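Local coordinates for protein alpha,alpha-trehalose-phosphate synthase (UDP-forming) (Burkholderia xenovorans, PDB 5V0T) that belongs to glycosyltransferase family 20 and has the two-domain GT-B architecture, here with UDP and 6-O-phosphono-alpha-D-glucopyranose bound, at residues V183-A197 with A227-I239. Residues are numbered along the deposited sequence; the frame is centred on the assembly and turned at random. Where two conformers were deposited one is given.
Sequences VEALCSFDLLGFQTA and AFGRTLRAAAYPI
Strands 191-194 and 230-236 pair in parallel within the N-terminal Rossmann-like sheet of a GT-B glycosyltransferase, strand 159-162 flanking the first and strand 223-227 the second. Five backbone bonds join the pair: R233 N to D190 O, L192 N to R233 O, A235 N to L192 O, F194 N to A235 O and Y237 N to F194 O, the last almost straight at 173°. Beyond the strands, the Q195 amide continues the link. The Q195 side chain bends at chi2 (-86°), and OE1 accepts a hydrogen bond from I239 N at 3.2 Å, the donor lying in the carbonyl plane; NE2 donates to H164 O, so both ends of the amide are engaged. At the other end, E184 lays CB over the centre of the F228 ring, 3.6 Å from its centroid, and C187 SG meets the ring edge. A water bridges E184 OE1 and F228 O; a second joins D190 OD1 to T231 O, weakly at the latter, whereas D190 OD2 forms a salt bridge with R151 NH2 and accepts a hydrogen bond from I159 N. The R230 guanidinium lies with one face against S188 CA, and its NH1 makes a weak, bent bond (133°) to C187 O at 3.1 Å.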
loop_
_atom_site.group_PDB
_atom_site.type_symbol
_atom_site.label_atom_id
_atom_site.label_comp_id
_atom_site.label_asym_id
_atom_site.label_seq_id
_atom_site.Cartn_x
_atom_site.Cartn_y
_atom_site.Cartn_z
ATOM N N VAL A 183 -1.482 -1.525 -21.145
ATOM C CA VAL A 183 -2.795 -2.145 -20.983
ATOM C C VAL A 183 -2.902 -3.404 -21.832
ATOM O O VAL A 183 -3.512 -4.395 -21.420
ATOM C CB VAL A 183 -3.921 -1.143 -21.299
ATOM C CG1 VAL A 183 -5.278 -1.840 -21.223
ATOM C CG2 VAL A 183 -3.876 0.037 -20.312
ATOM N N GLU A 184 -2.315 -3.398 -23.028
ATOM C CA GLU A 184 -2.323 -4.624 -23.819
ATOM C C GLU A 184 -1.604 -5.749 -23.085
ATOM O O GLU A 184 -2.088 -6.887 -23.045
ATOM C CB GLU A 184 -1.692 -4.377 -25.191
ATOM C CG GLU A 184 -1.622 -5.640 -26.029
ATOM C CD GLU A 184 -1.161 -5.382 -27.452
ATOM O OE1 GLU A 184 -1.445 -6.228 -28.322
ATOM O OE2 GLU A 184 -0.518 -4.341 -27.694
ATOM N N ALA A 185 -0.461 -5.441 -22.466
ATOM C CA ALA A 185 0.257 -6.440 -21.678
ATOM C C ALA A 185 -0.604 -6.971 -20.532
ATOM O O ALA A 185 -0.585 -8.174 -20.239
ATOM C CB ALA A 185 1.560 -5.843 -21.137
ATOM N N LEU A 186 -1.381 -6.094 -19.884
ATOM C CA LEU A 186 -2.294 -6.550 -18.838
ATOM C C LEU A 186 -3.278 -7.585 -19.357
ATOM O O LEU A 186 -3.670 -8.495 -18.613
ATOM C CB LEU A 186 -3.064 -5.370 -18.241
ATOM C CG LEU A 186 -2.385 -4.456 -17.229
ATOM C CD1 LEU A 186 -3.344 -3.321 -16.872
ATOM C CD2 LEU A 186 -1.994 -5.238 -15.973
ATOM N N CYS A 187 -3.682 -7.472 -20.621
ATOM C CA CYS A 187 -4.650 -8.404 -21.170
ATOM C C CYS A 187 -4.058 -9.769 -21.502
ATOM O O CYS A 187 -4.808 -10.643 -21.930
ATOM C CB CYS A 187 -5.322 -7.786 -22.408
ATOM S SG CYS A 187 -6.307 -6.300 -21.995
ATOM N N SER A 188 -2.758 -9.999 -21.286
ATOM C CA SER A 188 -2.242 -11.365 -21.355
ATOM C C SER A 188 -2.483 -12.158 -20.079
ATOM O O SER A 188 -2.267 -13.368 -20.077
ATOM C CB SER A 188 -0.739 -11.388 -21.648
ATOM O OG SER A 188 -0.478 -11.069 -23.003
ATOM N N PHE A 189 -2.881 -11.512 -18.993
ATOM C CA PHE A 189 -3.215 -12.250 -17.786
ATOM C C PHE A 189 -4.549 -12.968 -17.965
ATOM O O PHE A 189 -5.399 -12.553 -18.755
ATOM C CB PHE A 189 -3.263 -11.296 -16.589
ATOM C CG PHE A 189 -1.891 -10.880 -16.083
ATOM C CD1 PHE A 189 -1.176 -11.716 -15.233
ATOM C CD2 PHE A 189 -1.332 -9.668 -16.445
ATOM C CE1 PHE A 189 0.072 -11.356 -14.757
ATOM C CE2 PHE A 189 -0.076 -9.301 -15.980
ATOM C CZ PHE A 189 0.627 -10.161 -15.119
ATOM N N ASP A 190 -4.717 -14.085 -17.250
ATOM C CA ASP A 190 -6.027 -14.738 -17.238
ATOM C C ASP A 190 -7.034 -13.962 -16.402
ATOM O O ASP A 190 -8.222 -13.926 -16.740
ATOM C CB ASP A 190 -5.889 -16.167 -16.711
ATOM C CG ASP A 190 -5.066 -17.030 -17.628
ATOM O OD1 ASP A 190 -5.393 -17.067 -18.829
ATOM O OD2 ASP A 190 -4.080 -17.629 -17.175
ATOM N N LEU A 191 -6.578 -13.328 -15.327
ATOM C CA LEU A 191 -7.444 -12.625 -14.388
ATOM C C LEU A 191 -6.712 -11.393 -13.877
ATOM O O LEU A 191 -5.549 -11.490 -13.478
ATOM C CB LEU A 191 -7.831 -13.527 -13.210
ATOM C CG LEU A 191 -8.578 -12.844 -12.063
ATOM C CD1 LEU A 191 -9.931 -12.350 -12.553
ATOM C CD2 LEU A 191 -8.738 -13.801 -10.856
ATOM N N LEU A 192 -7.389 -10.246 -13.885
ATOM C CA LEU A 192 -6.866 -9.009 -13.319
ATOM C C LEU A 192 -7.644 -8.678 -12.056
ATOM O O LEU A 192 -8.876 -8.728 -12.056
ATOM C CB LEU A 192 -6.978 -7.840 -14.310
ATOM C CG LEU A 192 -6.203 -7.972 -15.618
ATOM C CD1 LEU A 192 -6.409 -6.724 -16.468
ATOM C CD2 LEU A 192 -4.717 -8.160 -15.306
ATOM N N GLY A 193 -6.921 -8.345 -10.991
ATOM C CA GLY A 193 -7.521 -7.953 -9.734
ATOM C C GLY A 193 -7.092 -6.548 -9.375
ATOM O O GLY A 193 -5.905 -6.207 -9.472
ATOM N N PHE A 194 -8.054 -5.712 -9.004
ATOM C CA PHE A 194 -7.790 -4.362 -8.539
ATOM C C PHE A 194 -8.278 -4.247 -7.095
ATOM O O PHE A 194 -8.986 -5.121 -6.585
ATOM C CB PHE A 194 -8.466 -3.323 -9.456
ATOM C CG PHE A 194 -8.086 -3.463 -10.917
ATOM C CD1 PHE A 194 -6.893 -2.945 -11.388
ATOM C CD2 PHE A 194 -8.914 -4.145 -11.807
ATOM C CE1 PHE A 194 -6.532 -3.097 -12.719
ATOM C CE2 PHE A 194 -8.566 -4.287 -13.141
ATOM C CZ PHE A 194 -7.373 -3.765 -13.596
ATOM N N GLN A 195 -7.878 -3.167 -6.413
ATOM C CA GLN A 195 -8.230 -3.034 -4.998
ATOM C C GLN A 195 -9.724 -2.765 -4.815
ATOM O O GLN A 195 -10.372 -3.390 -3.969
ATOM C CB GLN A 195 -7.405 -1.909 -4.348
ATOM C CG GLN A 195 -5.917 -2.213 -4.227
ATOM C CD GLN A 195 -5.588 -2.996 -2.961
ATOM O OE1 GLN A 195 -6.444 -3.694 -2.403
ATOM N NE2 GLN A 195 -4.349 -2.861 -2.488
ATOM N N THR A 196 -10.288 -1.823 -5.582
ATOM C CA THR A 196 -11.629 -1.312 -5.308
ATOM C C THR A 196 -12.447 -1.190 -6.592
ATOM O O THR A 196 -11.919 -1.244 -7.706
ATOM C CB THR A 196 -11.584 0.064 -4.628
ATOM O OG1 THR A 196 -11.050 1.032 -5.548
ATOM C CG2 THR A 196 -10.737 0.021 -3.333
ATOM N N ALA A 197 -13.757 -1.008 -6.418
ATOM C CA ALA A 197 -14.641 -0.834 -7.570
ATOM C C ALA A 197 -14.251 0.354 -8.452
ATOM O O ALA A 197 -14.313 0.216 -9.685
ATOM C CB ALA A 197 -16.099 -0.728 -7.095
ATOM N N ALA A 227 -10.380 -7.277 -25.533
ATOM C CA ALA A 227 -9.559 -6.173 -26.010
ATOM C C ALA A 227 -8.266 -6.725 -26.585
ATOM O O ALA A 227 -7.757 -7.750 -26.120
ATOM C CB ALA A 227 -9.258 -5.162 -24.895
ATOM N N PHE A 228 -7.750 -6.036 -27.605
ATOM C CA PHE A 228 -6.485 -6.400 -28.246
ATOM C C PHE A 228 -6.502 -7.841 -28.743
ATOM O O PHE A 228 -5.486 -8.538 -28.705
ATOM C CB PHE A 228 -5.300 -6.192 -27.300
ATOM C CG PHE A 228 -5.191 -4.806 -26.746
ATOM C CD1 PHE A 228 -4.665 -3.776 -27.515
ATOM C CD2 PHE A 228 -5.596 -4.533 -25.446
ATOM C CE1 PHE A 228 -4.557 -2.495 -26.999
ATOM C CE2 PHE A 228 -5.489 -3.262 -24.922
ATOM C CZ PHE A 228 -4.965 -2.237 -25.699
ATOM N N GLY A 229 -7.671 -8.306 -29.188
ATOM C CA GLY A 229 -7.817 -9.679 -29.620
ATOM C C GLY A 229 -7.860 -10.713 -28.516
ATOM O O GLY A 229 -8.000 -11.905 -28.810
ATOM N N ARG A 230 -7.753 -10.315 -27.257
ATOM C CA ARG A 230 -7.686 -11.261 -26.158
ATOM C C ARG A 230 -8.981 -11.236 -25.352
ATOM O O ARG A 230 -9.757 -10.279 -25.403
ATOM C CB ARG A 230 -6.476 -10.950 -25.268
ATOM C CG ARG A 230 -5.183 -10.850 -26.079
ATOM C CD ARG A 230 -3.933 -10.953 -25.236
ATOM N NE ARG A 230 -3.328 -12.274 -25.361
ATOM C CZ ARG A 230 -3.664 -13.317 -24.608
ATOM N NH1 ARG A 230 -4.596 -13.187 -23.672
ATOM N NH2 ARG A 230 -3.066 -14.487 -24.790
ATOM N N THR A 231 -9.213 -12.325 -24.622
ATOM C CA THR A 231 -10.342 -12.456 -23.709
ATOM C C THR A 231 -9.809 -12.787 -22.322
ATOM O O THR A 231 -8.980 -13.690 -22.174
ATOM C CB THR A 231 -11.307 -13.560 -24.165
ATOM O OG1 THR A 231 -11.827 -13.243 -25.460
ATOM C CG2 THR A 231 -12.460 -13.692 -23.190
ATOM N N LEU A 232 -10.288 -12.071 -21.308
ATOM C CA LEU A 232 -9.826 -12.302 -19.945
ATOM C C LEU A 232 -10.911 -11.839 -18.981
ATOM O O LEU A 232 -12.011 -11.448 -19.386
ATOM C CB LEU A 232 -8.493 -11.590 -19.684
ATOM C CG LEU A 232 -8.483 -10.066 -19.654
ATOM C CD1 LEU A 232 -7.357 -9.620 -18.729
ATOM C CD2 LEU A 232 -8.312 -9.487 -21.070
ATOM N N ARG A 233 -10.603 -11.903 -17.689
ATOM C CA ARG A 233 -11.541 -11.567 -16.628
ATOM C C ARG A 233 -10.928 -10.510 -15.720
ATOM O O ARG A 233 -9.705 -10.434 -15.577
ATOM C CB ARG A 233 -11.915 -12.804 -15.794
ATOM C CG ARG A 233 -12.446 -13.993 -16.604
ATOM C CD ARG A 233 -13.836 -13.734 -17.176
ATOM N NE ARG A 233 -14.880 -13.706 -16.151
ATOM C CZ ARG A 233 -15.609 -14.758 -15.788
ATOM N NH1 ARG A 233 -15.409 -15.937 -16.357
ATOM N NH2 ARG A 233 -16.541 -14.634 -14.854
ATOM N N ALA A 234 -11.786 -9.708 -15.082
ATOM C CA ALA A 234 -11.300 -8.649 -14.207
ATOM C C ALA A 234 -12.308 -8.363 -13.099
ATOM O O ALA A 234 -13.514 -8.342 -13.347
ATOM C CB ALA A 234 -11.017 -7.373 -15.012
ATOM N N ALA A 235 -11.809 -8.132 -11.882
ATOM C CA ALA A 235 -12.684 -7.888 -10.739
ATOM C C ALA A 235 -11.917 -7.114 -9.673
ATOM O O ALA A 235 -10.713 -6.875 -9.794
ATOM C CB ALA A 235 -13.240 -9.195 -10.164
ATOM N N ALA A 236 -12.638 -6.725 -8.622
ATOM C CA ALA A 236 -12.062 -6.030 -7.476
ATOM C C ALA A 236 -11.955 -6.984 -6.292
ATOM O O ALA A 236 -12.887 -7.745 -6.017
ATOM C CB ALA A 236 -12.908 -4.805 -7.091
ATOM N N TYR A 237 -10.811 -6.942 -5.603
ATOM C CA TYR A 237 -10.549 -7.788 -4.436
ATOM C C TYR A 237 -9.788 -6.942 -3.421
ATOM O O TYR A 237 -8.565 -6.817 -3.502
ATOM C CB TYR A 237 -9.720 -9.022 -4.805
ATOM C CG TYR A 237 -10.239 -9.851 -5.967
ATOM C CD1 TYR A 237 -9.951 -9.499 -7.286
ATOM C CD2 TYR A 237 -10.983 -10.998 -5.744
ATOM C CE1 TYR A 237 -10.411 -10.263 -8.358
ATOM C CE2 TYR A 237 -11.457 -11.777 -6.813
ATOM C CZ TYR A 237 -11.157 -11.395 -8.116
ATOM O OH TYR A 237 -11.603 -12.145 -9.176
ATOM N N PRO A 238 -10.484 -6.313 -2.471
ATOM C CA PRO A 238 -9.793 -5.412 -1.525
ATOM C C PRO A 238 -8.942 -6.201 -0.540
ATOM O O PRO A 238 -9.442 -7.084 0.151
ATOM C CB PRO A 238 -10.949 -4.678 -0.826
ATOM C CG PRO A 238 -12.130 -5.603 -0.970
ATOM C CD PRO A 238 -11.946 -6.310 -2.285
ATOM N N ILE A 239 -7.644 -5.893 -0.489
ATOM C CA ILE A 239 -6.763 -6.624 0.411
ATOM C C ILE A 239 -7.102 -6.267 1.855
ATOM O O ILE A 239 -7.420 -5.109 2.178
ATOM C CB ILE A 239 -5.289 -6.336 0.085
ATOM C CG1 ILE A 239 -4.392 -7.383 0.739
ATOM C CG2 ILE A 239 -4.883 -4.927 0.541
ATOM C CD1 ILE A 239 -2.945 -7.333 0.275
HETATM O O HOH W 1 -2.708 -9.039 -27.559
HETATM O O HOH W 2 -7.684 -16.086 -20.303
#